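Long-range contacts in LS-24 (Lathyrus sativus, PDB 3LP9), which probably binds hemin as a monomer and spermine as a dimer, and may act in the response to oxidative stress and in polyamine biosynthesis: residues C83-Y88 with K96-P101; I120-R125 with Y133-D138; G173-F178 with F188-H193. All coordinates share one frame; numbering follows the deposited sequence.

Interaction 1: residues C83-Y88 with K96-P101; sequences CALIDY and KIILGP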
ATOM      1  N   CYS A  83       3.764   5.812   2.790  1.00 16.39           N
ATOM      2  CA  CYS A  83       3.506   6.897   3.718  1.00 16.42           C
ATOM      3  C   CYS A  83       2.421   7.840   3.186  1.00 16.08           C
ATOM      4  O   CYS A  83       2.080   7.855   1.984  1.00 16.88           O
ATOM      5  CB  CYS A  83       4.778   7.678   4.024  1.00 16.30           C
ATOM      6  SG  CYS A  83       5.262   8.730   2.758  1.00 17.03           S
ATOM      7  N   ALA A  84       1.859   8.627   4.080  1.00 16.09           N
ATOM      8  CA  ALA A  84       0.773   9.566   3.683  1.00 15.76           C
ATOM      9  C   ALA A  84       0.847  10.836   4.539  1.00 15.08           C
ATOM     10  O   ALA A  84       1.260  10.781   5.704  1.00 15.22           O
ATOM     11  CB  ALA A  84      -0.605   8.889   3.753  1.00 14.61           C
ATOM     12  N   LEU A  85       0.455  11.959   3.960  1.00 15.13           N
ATOM     13  CA  LEU A  85       0.291  13.184   4.724  1.00 15.28           C
ATOM     14  C   LEU A  85      -1.193  13.402   5.021  1.00 15.56           C
ATOM     15  O   LEU A  85      -1.957  13.521   4.109  1.00 16.33           O
ATOM     16  CB  LEU A  85       0.829  14.352   3.958  1.00 14.92           C
ATOM     17  CG  LEU A  85       0.710  15.693   4.656  1.00 15.74           C
ATOM     18  CD1 LEU A  85       1.603  15.620   5.921  1.00 17.38           C
ATOM     19  CD2 LEU A  85       1.069  16.853   3.793  1.00 14.91           C
ATOM     20  N   ILE A  86      -1.600  13.445   6.282  1.00 15.59           N
ATOM     21  CA  ILE A  86      -3.003  13.578   6.651  1.00 16.02           C
ATOM     22  C   ILE A  86      -3.335  14.862   7.447  1.00 16.79           C
ATOM     23  O   ILE A  86      -2.457  15.545   7.977  1.00 16.46           O
ATOM     24  CB  ILE A  86      -3.500  12.354   7.506  1.00 16.11           C
ATOM     25  CG1 ILE A  86      -2.941  12.449   8.950  1.00 16.08           C
ATOM     26  CG2 ILE A  86      -3.140  11.049   6.819  1.00 14.61           C
ATOM     27  CD1 ILE A  86      -3.449  11.318   9.901  1.00 15.95           C
ATOM     28  N   ASP A  87      -4.638  15.186   7.477  1.00 17.33           N
ATOM     29  CA  ASP A  87      -5.149  16.200   8.348  1.00 16.51           C
ATOM     30  C   ASP A  87      -5.971  15.435   9.345  1.00 16.56           C
ATOM     31  O   ASP A  87      -6.969  14.879   8.961  1.00 16.59           O
ATOM     32  CB  ASP A  87      -6.024  17.218   7.622  1.00 16.90           C
ATOM     33  CG  ASP A  87      -6.357  18.403   8.540  1.00 18.02           C
ATOM     34  OD1 ASP A  87      -6.997  18.121   9.605  1.00 17.84           O
ATOM     35  OD2 ASP A  87      -5.912  19.566   8.275  1.00 17.09           O
ATOM     36  N   TYR A  88      -5.542  15.367  10.613  1.00 16.31           N
ATOM     37  CA  TYR A  88      -6.251  14.537  11.590  1.00 16.10           C
ATOM     38  C   TYR A  88      -7.340  15.342  12.330  1.00 15.67           C
ATOM     39  O   TYR A  88      -7.855  14.886  13.322  1.00 15.40           O
ATOM     40  CB  TYR A  88      -5.275  13.904  12.603  1.00 16.14           C
ATOM     41  CG  TYR A  88      -4.426  14.934  13.344  1.00 15.46           C
ATOM     42  CD1 TYR A  88      -3.180  15.339  12.821  1.00 15.97           C
ATOM     43  CD2 TYR A  88      -4.873  15.537  14.530  1.00 15.09           C
ATOM     44  CE1 TYR A  88      -2.406  16.287  13.462  1.00 13.35           C
ATOM     45  CE2 TYR A  88      -4.092  16.516  15.184  1.00 13.53           C
ATOM     46  CZ  TYR A  88      -2.873  16.865  14.653  1.00 14.68           C
ATOM     47  OH  TYR A  88      -2.054  17.794  15.271  1.00 15.90           O
ATOM     48  N   LYS A  96      -8.845  13.919   6.646  1.00 16.49           N
ATOM     49  CA  LYS A  96      -8.672  13.691   5.240  1.00 16.41           C
ATOM     50  C   LYS A  96      -7.214  13.352   4.968  1.00 16.40           C
ATOM     51  O   LYS A  96      -6.321  13.673   5.764  1.00 16.06           O
ATOM     52  CB  LYS A  96      -9.110  14.920   4.420  1.00 16.69           C
ATOM     53  CG  LYS A  96      -8.308  16.203   4.650  1.00 17.34           C
ATOM     54  CD  LYS A  96      -8.848  17.385   3.773  1.00 19.85           C
ATOM     55  CE  LYS A  96      -8.100  18.727   4.132  1.00 20.87           C
ATOM     56  NZ  LYS A  96      -8.438  19.852   3.205  1.00 19.36           N
ATOM     57  N   ILE A  97      -6.977  12.722   3.813  1.00 16.06           N
ATOM     58  CA  ILE A  97      -5.626  12.432   3.333  1.00 15.38           C
ATOM     59  C   ILE A  97      -5.297  13.653   2.517  1.00 15.23           C
ATOM     60  O   ILE A  97      -6.137  14.125   1.803  1.00 15.62           O
ATOM     61  CB  ILE A  97      -5.553  11.122   2.451  1.00 14.67           C
ATOM     62  CG1 ILE A  97      -5.817   9.864   3.279  1.00 14.96           C
ATOM     63  CG2 ILE A  97      -4.229  10.951   1.841  1.00 13.72           C
ATOM     64  CD1 ILE A  97      -5.992   8.638   2.431  1.00 14.41           C
ATOM     65  N   ILE A  98      -4.065  14.121   2.597  1.00 15.63           N
ATOM     66  CA  ILE A  98      -3.569  15.215   1.769  1.00 16.60           C
ATOM     67  C   ILE A  98      -2.563  14.778   0.660  1.00 16.84           C
ATOM     68  O   ILE A  98      -2.507  15.354  -0.424  1.00 16.51           O
ATOM     69  CB  ILE A  98      -2.969  16.370   2.647  1.00 16.29           C
ATOM     70  CG1 ILE A  98      -4.106  17.176   3.324  1.00 16.57           C
ATOM     71  CG2 ILE A  98      -2.063  17.264   1.771  1.00 16.63           C
ATOM     72  CD1 ILE A  98      -3.724  17.722   4.613  1.00 15.78           C
ATOM     73  N   LEU A  99      -1.821  13.707   0.925  1.00 17.71           N
ATOM     74  CA  LEU A  99      -0.712  13.282   0.044  1.00 17.45           C
ATOM     75  C   LEU A  99      -0.744  11.772   0.105  1.00 17.21           C
ATOM     76  O   LEU A  99      -0.876  11.222   1.219  1.00 17.15           O
ATOM     77  CB  LEU A  99       0.556  13.664   0.749  1.00 18.12           C
ATOM     78  CG  LEU A  99       1.798  14.463   0.345  1.00 18.85           C
ATOM     79  CD1 LEU A  99       2.630  13.603  -0.527  1.00 19.46           C
ATOM     80  CD2 LEU A  99       1.407  15.776  -0.298  1.00 20.07           C
ATOM     81  N   GLY A 100      -0.603  11.093  -1.040  1.00 16.20           N
ATOM     82  CA  GLY A 100      -0.470   9.637  -1.027  1.00 15.90           C
ATOM     83  C   GLY A 100      -1.792   8.841  -0.866  1.00 15.37           C
ATOM     84  O   GLY A 100      -2.864   9.382  -1.151  1.00 15.22           O
ATOM     85  N   PRO A 101      -1.717   7.580  -0.407  1.00 15.03           N
ATOM     86  CA  PRO A 101      -0.479   6.844  -0.047  1.00 15.38           C
ATOM     87  C   PRO A 101       0.581   6.736  -1.162  1.00 16.09           C
ATOM     88  O   PRO A 101       0.292   6.427  -2.299  1.00 15.54           O
ATOM     89  CB  PRO A 101      -0.991   5.465   0.422  1.00 15.61           C
ATOM     90  CG  PRO A 101      -2.496   5.708   0.808  1.00 14.53           C
ATOM     91  CD  PRO A 101      -2.931   6.762  -0.173  1.00 14.89           C
TER
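Asp87 and Lys96 close one end of this antiparallel ladder through their backbones: Asp87 N gives a nearly straight bond to Lys96 O (2.8 Å, 174° at the hydrogen), and Lys96 N returns one to Asp87 O. Farther along, the register slips by one residue. Leu85 O takes two donors, Ile98 N at 2.7 Å, almost in line with its C=O bond, and Leu99 N at 3.2 Å on a lone pair in the carbonyl plane. Two residues, Ile98 and Leu99, thus stand opposite the single Leu85, a classic beta bulge. Leu85 N completes the exchange with Leu99 O. Beyond it Pro101, after a cis peptide bond, turns its CA hydrogen to Cys83 O (CA to O 3.4 Å). Ile98 holds CG2 anti to its backbone N and CG1 beside that N (chi1 -74°), which sends CG2 to Leu85 CD2 and CD1 to Asp87 CB, both at 3.8 Å. Lys96 CG rests against Asp87 CB, while Asp87 OD1 bonds to Ala89 N. Strands 82-87 and 96-98 are the outer strands of a hemopexin propeller blade. Strand 74-79 flanks the former on its other edge, helix 58-62 packs on Ala84 and Pro101, Val107 of helix 104-107 touches Cys83 and Leu99, and Gln56 and Ser61 of the second subunit bond to Ile97 O and Pro101 O.

Interaction 2: residues I120-R125 with Y133-D138; sequences IDAAYR and YLFKGD. With CA (calcium ion), chain E.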
ATOM      1  N   ILE A 120      10.332   2.951   8.423  1.00 16.69           N
ATOM      2  CA  ILE A 120      10.896   3.780   9.459  1.00 15.44           C
ATOM      3  C   ILE A 120      10.337   3.335  10.813  1.00 15.04           C
ATOM      4  O   ILE A 120       9.171   2.956  10.920  1.00 14.86           O
ATOM      5  CB  ILE A 120      10.586   5.227   9.118  1.00 16.15           C
ATOM      6  CG1 ILE A 120      11.059   5.508   7.690  1.00 14.93           C
ATOM      7  CG2 ILE A 120      11.215   6.177  10.166  1.00 15.45           C
ATOM      8  CD1 ILE A 120      11.004   6.958   7.378  1.00 15.51           C
ATOM      9  N   ASP A 121      11.191   3.282  11.825  1.00 14.69           N
ATOM     10  CA  ASP A 121      10.772   2.873  13.172  1.00 14.23           C
ATOM     11  C   ASP A 121      10.062   4.018  13.925  1.00 14.22           C
ATOM     12  O   ASP A 121       8.909   3.881  14.393  1.00 13.33           O
ATOM     13  CB  ASP A 121      11.967   2.388  13.979  1.00 14.23           C
ATOM     14  CG  ASP A 121      12.550   1.060  13.481  1.00 15.00           C
ATOM     15  OD1 ASP A 121      11.877   0.323  12.757  1.00 17.48           O
ATOM     16  OD2 ASP A 121      13.675   0.707  13.845  1.00 15.54           O
ATOM     17  N   ALA A 122      10.728   5.158  14.007  1.00 13.92           N
ATOM     18  CA  ALA A 122      10.217   6.236  14.796  1.00 14.84           C
ATOM     19  C   ALA A 122      10.673   7.601  14.266  1.00 15.28           C
ATOM     20  O   ALA A 122      11.629   7.663  13.486  1.00 15.11           O
ATOM     21  CB  ALA A 122      10.720   6.055  16.252  1.00 15.41           C
ATOM     22  N   ALA A 123      10.057   8.685  14.779  1.00 15.27           N
ATOM     23  CA  ALA A 123      10.299  10.041  14.307  1.00 14.82           C
ATOM     24  C   ALA A 123       9.678  11.027  15.255  1.00 15.21           C
ATOM     25  O   ALA A 123       8.686  10.730  15.885  1.00 15.28           O
ATOM     26  CB  ALA A 123       9.693  10.249  12.946  1.00 14.53           C
ATOM     27  N   TYR A 124      10.231  12.242  15.295  1.00 15.30           N
ATOM     28  CA  TYR A 124       9.681  13.330  16.085  1.00 15.16           C
ATOM     29  C   TYR A 124      10.040  14.628  15.425  1.00 15.28           C
ATOM     30  O   TYR A 124      11.037  14.731  14.714  1.00 15.41           O
ATOM     31  CB  TYR A 124      10.194  13.348  17.554  1.00 15.09           C
ATOM     32  CG  TYR A 124      11.667  13.599  17.783  1.00 15.63           C
ATOM     33  CD1 TYR A 124      12.598  12.532  17.852  1.00 15.34           C
ATOM     34  CD2 TYR A 124      12.164  14.901  17.956  1.00 15.35           C
ATOM     35  CE1 TYR A 124      13.997  12.780  18.104  1.00 13.43           C
ATOM     36  CE2 TYR A 124      13.503  15.137  18.179  1.00 16.06           C
ATOM     37  CZ  TYR A 124      14.432  14.065  18.266  1.00 14.69           C
ATOM     38  OH  TYR A 124      15.783  14.393  18.516  1.00 14.84           O
ATOM     39  N   ARG A 125       9.189  15.620  15.698  1.00 16.13           N
ATOM     40  CA  ARG A 125       9.247  16.994  15.191  1.00 16.34           C
ATOM     41  C   ARG A 125      10.260  17.841  15.954  1.00 15.91           C
ATOM     42  O   ARG A 125      10.138  18.048  17.132  1.00 15.78           O
ATOM     43  CB  ARG A 125       7.838  17.597  15.327  1.00 16.47           C
ATOM     44  CG  ARG A 125       7.670  19.012  14.767  1.00 17.16           C
ATOM     45  CD  ARG A 125       8.055  18.964  13.285  1.00 16.87           C
ATOM     46  NE  ARG A 125       7.603  20.119  12.576  1.00 15.16           N
ATOM     47  CZ  ARG A 125       8.266  21.260  12.489  1.00 15.17           C
ATOM     48  NH1 ARG A 125       9.417  21.433  13.099  1.00 14.42           N
ATOM     49  NH2 ARG A 125       7.744  22.231  11.773  1.00 16.10           N
ATOM     50  N   TYR A 133      13.591  14.365  13.008  1.00 15.90           N
ATOM     51  CA  TYR A 133      14.500  13.238  13.199  1.00 15.98           C
ATOM     52  C   TYR A 133      13.777  11.950  13.021  1.00 15.25           C
ATOM     53  O   TYR A 133      12.750  11.723  13.625  1.00 15.56           O
ATOM     54  CB  TYR A 133      15.156  13.272  14.582  1.00 15.54           C
ATOM     55  CG  TYR A 133      15.922  14.567  14.818  1.00 15.60           C
ATOM     56  CD1 TYR A 133      17.329  14.627  14.681  1.00 14.86           C
ATOM     57  CD2 TYR A 133      15.237  15.735  15.165  1.00 14.05           C
ATOM     58  CE1 TYR A 133      17.997  15.819  14.887  1.00 14.44           C
ATOM     59  CE2 TYR A 133      15.895  16.919  15.350  1.00 13.23           C
ATOM     60  CZ  TYR A 133      17.259  16.958  15.214  1.00 13.81           C
ATOM     61  OH  TYR A 133      17.894  18.160  15.441  1.00 16.83           O
ATOM     62  N   LEU A 134      14.342  11.082  12.201  1.00 15.96           N
ATOM     63  CA  LEU A 134      13.745   9.792  11.934  1.00 16.00           C
ATOM     64  C   LEU A 134      14.731   8.657  12.301  1.00 15.92           C
ATOM     65  O   LEU A 134      15.916   8.787  12.078  1.00 16.12           O
ATOM     66  CB  LEU A 134      13.263   9.736  10.438  1.00 16.17           C
ATOM     67  CG  LEU A 134      12.336  10.890   9.994  1.00 15.30           C
ATOM     68  CD1 LEU A 134      13.211  12.051   9.456  1.00 16.07           C
ATOM     69  CD2 LEU A 134      11.297  10.580   8.998  1.00 15.01           C
ATOM     70  N   PHE A 135      14.203   7.517  12.778  1.00 15.98           N
ATOM     71  CA  PHE A 135      14.998   6.393  13.251  1.00 15.49           C
ATOM     72  C   PHE A 135      14.644   5.105  12.550  1.00 15.36           C
ATOM     73  O   PHE A 135      13.477   4.808  12.375  1.00 15.24           O
ATOM     74  CB  PHE A 135      14.825   6.210  14.795  1.00 15.76           C
ATOM     75  CG  PHE A 135      15.246   7.438  15.588  1.00 15.85           C
ATOM     76  CD1 PHE A 135      16.528   7.540  16.129  1.00 15.96           C
ATOM     77  CD2 PHE A 135      14.366   8.537  15.733  1.00 17.51           C
ATOM     78  CE1 PHE A 135      16.911   8.667  16.826  1.00 16.18           C
ATOM     79  CE2 PHE A 135      14.741   9.721  16.418  1.00 15.84           C
ATOM     80  CZ  PHE A 135      16.010   9.779  16.964  1.00 17.28           C
ATOM     81  N   LYS A 136      15.674   4.338  12.166  1.00 14.85           N
ATOM     82  CA  LYS A 136      15.497   3.009  11.569  1.00 15.02           C
ATOM     83  C   LYS A 136      16.615   2.149  12.122  1.00 15.35           C
ATOM     84  O   LYS A 136      17.786   2.437  11.880  1.00 15.63           O
ATOM     85  CB  LYS A 136      15.541   3.039  10.031  1.00 14.33           C
ATOM     86  CG  LYS A 136      15.362   1.663   9.348  1.00 14.30           C
ATOM     87  CD  LYS A 136      14.147   0.891   9.922  1.00 14.52           C
ATOM     88  CE  LYS A 136      13.931  -0.395   9.210  1.00 14.58           C
ATOM     89  NZ  LYS A 136      13.504  -0.270   7.779  1.00 15.46           N
ATOM     90  N   GLY A 137      16.265   1.104  12.871  1.00 14.96           N
ATOM     91  CA  GLY A 137      17.268   0.356  13.564  1.00 15.15           C
ATOM     92  C   GLY A 137      18.079   1.328  14.379  1.00 15.77           C
ATOM     93  O   GLY A 137      17.512   2.189  15.044  1.00 15.68           O
ATOM     94  N   ASP A 138      19.415   1.215  14.297  1.00 15.99           N
ATOM     95  CA  ASP A 138      20.331   2.016  15.128  1.00 15.80           C
ATOM     96  C   ASP A 138      20.841   3.252  14.420  1.00 15.72           C
ATOM     97  O   ASP A 138      21.696   3.953  14.917  1.00 15.03           O
ATOM     98  CB  ASP A 138      21.485   1.156  15.657  1.00 16.51           C
ATOM     99  CG  ASP A 138      22.428   0.665  14.577  1.00 15.60           C
ATOM    100  OD1 ASP A 138      22.237   0.910  13.389  1.00 16.90           O
ATOM    101  OD2 ASP A 138      23.421   0.032  14.945  1.00 17.49           O
TER
HETATM  102 CA    CA E 310       7.432   1.877  14.788  1.00 15.49          CA
HETATM  103  O   HOH W   1       7.868   0.629  12.216  1.00 14.97           O
HETATM  104  O   HOH W   2      15.060   2.997  15.551  1.00 15.56           O
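The hairpin of strands 122-125 and 131-136 begins at the calcium site of a hemopexin repeat, with a classic beta bulge that sets Asp121 and Ala122 against the single Phe135. Phe135 O accepts from Asp121 N at 2.8 Å and from Ala122 N at 3.2 Å. With CG of Asp121 beside its own backbone N (chi1 -69°), OD2 accepts from Gly137 N at 2.8 Å, the donor lying above the carboxylate plane. Water 2 joins the same OD2 to Gly137 O. The backbone O of Asp121 binds calcium at 2.5 Å. At the other end the rings of Tyr124 and Tyr133 lie almost parallel but offset so far that they scarcely overlap (planes at 17°, centroids 5.0 Å from each other). Tyr133 CB sits over the Tyr124 face, Tyr124 OH stands over the Tyr133 face and bonds to Tyr162 OH, and Tyr124 CE1 meets the Phe135 ring edge at CE2 (3.6 Å). Leu134 fills the opposite face of the sheet, against Ala123 CB and Ile120 CD1. Carbonyls of Asn7, Asp65 and Asp175 complete the protein's share of the metal site: backbone oxygens at or just before the start of each innermost strand, characteristic of the four-bladed hemopexin propeller.

Interaction 3: residues G173-F178 with F188-H193; sequences GADAAF and FFKDDH. With CA (calcium ion), chain E.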
ATOM      1  N   GLY A 173      17.890   1.548  18.732  1.00 15.66           N
ATOM      2  CA  GLY A 173      16.617   1.825  18.096  1.00 16.05           C
ATOM      3  C   GLY A 173      15.408   2.101  18.981  1.00 15.87           C
ATOM      4  O   GLY A 173      15.456   1.924  20.184  1.00 15.91           O
ATOM      5  N   ALA A 174      14.332   2.561  18.375  1.00 15.77           N
ATOM      6  CA  ALA A 174      13.107   2.834  19.111  1.00 15.69           C
ATOM      7  C   ALA A 174      11.828   2.289  18.429  1.00 15.52           C
ATOM      8  O   ALA A 174      11.741   2.151  17.215  1.00 15.04           O
ATOM      9  CB  ALA A 174      13.006   4.349  19.354  1.00 16.58           C
ATOM     10  N   ASP A 175      10.848   1.944  19.250  1.00 15.56           N
ATOM     11  CA  ASP A 175       9.545   1.499  18.776  1.00 15.25           C
ATOM     12  C   ASP A 175       8.752   2.704  18.186  1.00 15.48           C
ATOM     13  O   ASP A 175       8.188   2.622  17.089  1.00 15.86           O
ATOM     14  CB  ASP A 175       8.773   0.826  19.907  1.00 15.07           C
ATOM     15  CG  ASP A 175       9.186  -0.626  20.149  1.00 16.51           C
ATOM     16  OD1 ASP A 175      10.074  -1.120  19.404  1.00 17.26           O
ATOM     17  OD2 ASP A 175       8.626  -1.262  21.070  1.00 13.84           O
ATOM     18  N   ALA A 176       8.745   3.813  18.912  1.00 15.13           N
ATOM     19  CA  ALA A 176       8.010   5.015  18.557  1.00 15.37           C
ATOM     20  C   ALA A 176       8.605   6.237  19.301  1.00 15.78           C
ATOM     21  O   ALA A 176       9.434   6.099  20.232  1.00 15.85           O
ATOM     22  CB  ALA A 176       6.602   4.882  18.926  1.00 14.69           C
ATOM     23  N   ALA A 177       8.115   7.421  18.937  1.00 15.64           N
ATOM     24  CA  ALA A 177       8.541   8.651  19.580  1.00 15.45           C
ATOM     25  C   ALA A 177       7.610   9.794  19.263  1.00 15.11           C
ATOM     26  O   ALA A 177       6.772   9.662  18.389  1.00 15.72           O
ATOM     27  CB  ALA A 177       9.969   8.985  19.184  1.00 14.88           C
ATOM     28  N   PHE A 178       7.763  10.916  19.978  1.00 15.27           N
ATOM     29  CA  PHE A 178       7.068  12.179  19.693  1.00 15.17           C
ATOM     30  C   PHE A 178       7.642  13.297  20.580  1.00 14.85           C
ATOM     31  O   PHE A 178       7.942  13.062  21.703  1.00 14.72           O
ATOM     32  CB  PHE A 178       5.494  12.076  19.824  1.00 15.34           C
ATOM     33  CG  PHE A 178       4.970  12.207  21.257  1.00 16.13           C
ATOM     34  CD1 PHE A 178       5.078  11.152  22.163  1.00 16.29           C
ATOM     35  CD2 PHE A 178       4.393  13.404  21.694  1.00 16.90           C
ATOM     36  CE1 PHE A 178       4.629  11.317  23.479  1.00 16.90           C
ATOM     37  CE2 PHE A 178       3.931  13.563  23.008  1.00 16.24           C
ATOM     38  CZ  PHE A 178       4.047  12.543  23.891  1.00 15.22           C
ATOM     39  N   PHE A 188      10.596   8.732  23.874  1.00 16.17           N
ATOM     40  CA  PHE A 188      11.027   7.554  23.068  1.00 15.74           C
ATOM     41  C   PHE A 188      10.431   6.361  23.736  1.00 15.61           C
ATOM     42  O   PHE A 188      10.488   6.234  24.967  1.00 16.11           O
ATOM     43  CB  PHE A 188      12.593   7.407  23.024  1.00 15.18           C
ATOM     44  CG  PHE A 188      13.281   8.516  22.274  1.00 15.81           C
ATOM     45  CD1 PHE A 188      13.529   8.402  20.887  1.00 15.57           C
ATOM     46  CD2 PHE A 188      13.642   9.702  22.926  1.00 15.70           C
ATOM     47  CE1 PHE A 188      14.106   9.462  20.192  1.00 15.07           C
ATOM     48  CE2 PHE A 188      14.236  10.732  22.229  1.00 14.32           C
ATOM     49  CZ  PHE A 188      14.472  10.595  20.849  1.00 13.39           C
ATOM     50  N   PHE A 189       9.842   5.473  22.939  1.00 16.17           N
ATOM     51  CA  PHE A 189       9.260   4.242  23.497  1.00 16.17           C
ATOM     52  C   PHE A 189       9.975   3.036  22.897  1.00 16.59           C
ATOM     53  O   PHE A 189      10.486   3.070  21.756  1.00 16.27           O
ATOM     54  CB  PHE A 189       7.755   4.134  23.181  1.00 16.12           C
ATOM     55  CG  PHE A 189       6.924   5.325  23.631  1.00 15.72           C
ATOM     56  CD1 PHE A 189       6.742   5.621  24.994  1.00 16.40           C
ATOM     57  CD2 PHE A 189       6.312   6.156  22.686  1.00 17.27           C
ATOM     58  CE1 PHE A 189       5.975   6.715  25.397  1.00 14.93           C
ATOM     59  CE2 PHE A 189       5.528   7.264  23.072  1.00 16.39           C
ATOM     60  CZ  PHE A 189       5.355   7.532  24.456  1.00 15.79           C
ATOM     61  N   LYS A 190       9.969   1.968  23.672  1.00 16.11           N
ATOM     62  CA  LYS A 190      10.584   0.724  23.287  1.00 16.39           C
ATOM     63  C   LYS A 190      10.057  -0.299  24.254  1.00 16.24           C
ATOM     64  O   LYS A 190      10.271  -0.194  25.497  1.00 16.88           O
ATOM     65  CB  LYS A 190      12.105   0.806  23.379  1.00 16.10           C
ATOM     66  CG  LYS A 190      12.764  -0.462  22.993  1.00 16.58           C
ATOM     67  CD  LYS A 190      13.689  -0.168  21.881  1.00 16.29           C
ATOM     68  CE  LYS A 190      14.477  -1.371  21.525  1.00 17.13           C
ATOM     69  NZ  LYS A 190      15.625  -0.969  20.691  1.00 15.71           N
ATOM     70  N   ASP A 191       9.323  -1.252  23.709  1.00 16.19           N
ATOM     71  CA  ASP A 191       8.637  -2.282  24.533  1.00 16.77           C
ATOM     72  C   ASP A 191       7.795  -1.592  25.604  1.00 16.40           C
ATOM     73  O   ASP A 191       6.990  -0.732  25.279  1.00 17.34           O
ATOM     74  CB  ASP A 191       9.629  -3.298  25.151  1.00 16.49           C
ATOM     75  CG  ASP A 191      10.701  -3.725  24.153  1.00 17.64           C
ATOM     76  OD1 ASP A 191      10.318  -4.015  22.986  1.00 18.39           O
ATOM     77  OD2 ASP A 191      11.917  -3.716  24.504  1.00 18.17           O
ATOM     78  N   ASP A 192       7.930  -2.029  26.854  1.00 16.95           N
ATOM     79  CA  ASP A 192       7.185  -1.485  28.016  1.00 16.01           C
ATOM     80  C   ASP A 192       7.894  -0.320  28.684  1.00 15.75           C
ATOM     81  O   ASP A 192       7.507   0.062  29.769  1.00 15.59           O
ATOM     82  CB  ASP A 192       6.933  -2.580  29.071  1.00 16.15           C
ATOM     83  CG  ASP A 192       8.215  -3.266  29.551  1.00 15.60           C
ATOM     84  OD1 ASP A 192       9.187  -3.465  28.776  1.00 15.97           O
ATOM     85  OD2 ASP A 192       8.255  -3.599  30.736  1.00 15.91           O
ATOM     86  N   HIS A 193       8.939   0.193  28.029  1.00 15.66           N
ATOM     87  CA  HIS A 193       9.806   1.262  28.516  1.00 16.01           C
ATOM     88  C   HIS A 193       9.724   2.540  27.727  1.00 16.13           C
ATOM     89  O   HIS A 193       9.388   2.529  26.531  1.00 17.02           O
ATOM     90  CB  HIS A 193      11.274   0.811  28.450  1.00 16.81           C
ATOM     91  CG  HIS A 193      11.587  -0.323  29.390  1.00 17.77           C
ATOM     92  ND1 HIS A 193      11.442  -1.655  29.030  1.00 16.29           N
ATOM     93  CD2 HIS A 193      12.004  -0.311  30.682  1.00 17.03           C
ATOM     94  CE1 HIS A 193      11.784  -2.408  30.059  1.00 17.48           C
ATOM     95  NE2 HIS A 193      12.117  -1.617  31.070  1.00 16.84           N
TER
HETATM   96 CA    CA E 310       7.432   1.877  14.788  1.00 15.49          CA
HETATM   97  O   HOH W   3       8.092  -3.896  21.330  1.00 15.41           O
HETATM   98  O   HOH W   4      11.243  -3.546  20.311  1.00 16.57           O
HETATM   99  O   HOH W   1       7.868   0.629  12.216  1.00 14.97           O
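A buried antiparallel hairpin contact joins the innermost strand of a propeller blade, 176-179, to its neighbour 185-190, with a classic beta bulge at the end nearest calcium. Asp175 N bonds to Phe189 O at 2.8 Å, whereas Ala176 N reaches the same oxygen only weakly; Phe189 N answers to Ala176 O. Asp175 OD2 accepts from Asp191 N at 2.7 Å, a fairly straight bond (165° at the hydrogen) arriving from above the carboxylate plane. Asp191 is the second residue of the type II' turn from Lys190 to His193. Lys190, bent at chi2 (123°), brings NZ over the carbonyl of Gly173, 2.9 Å from its O and well out of the carbonyl plane; Ile169 O is a second partner. Phe189 CZ lies in the plane of the Phe178 ring, 4.0 Å from Phe178 CE1. Phe188, on the other face, rests its CD1 against Ala177 CB at 4.0 Å. Phe20 and Tyr31 add edge-to-face contacts to Phe189 and Phe178. Asp175 O binds calcium at 2.5 Å. Asp175 OD2 and Asp191 OD1 come within 3.8 Å; waters 3 and 4 lie within hydrogen-bonding reach of both carboxylates, and with the Asp191 N-H may temper the repulsion between two negative charges.

Interactions 2 and 3 are buried near the propeller axis and resemble each other closely: each pairs the first two strands of a blade, carries a bulge that includes an aspartate and gives that residue's backbone oxygen to the same calcium, which also holds water 1. They touch directly, Tyr124 CE1 against Phe188 CZ at 3.5 Å, and their centres lie about 10 Å apart. Interaction 1 joins later strands of another blade, its centre about 19 Å from that of interaction 2 and 24 Å from that of interaction 3. It is only partly buried, binds no metal and borders the second subunit. There aliphatic side chains replace the aromatic rings of the inner contacts.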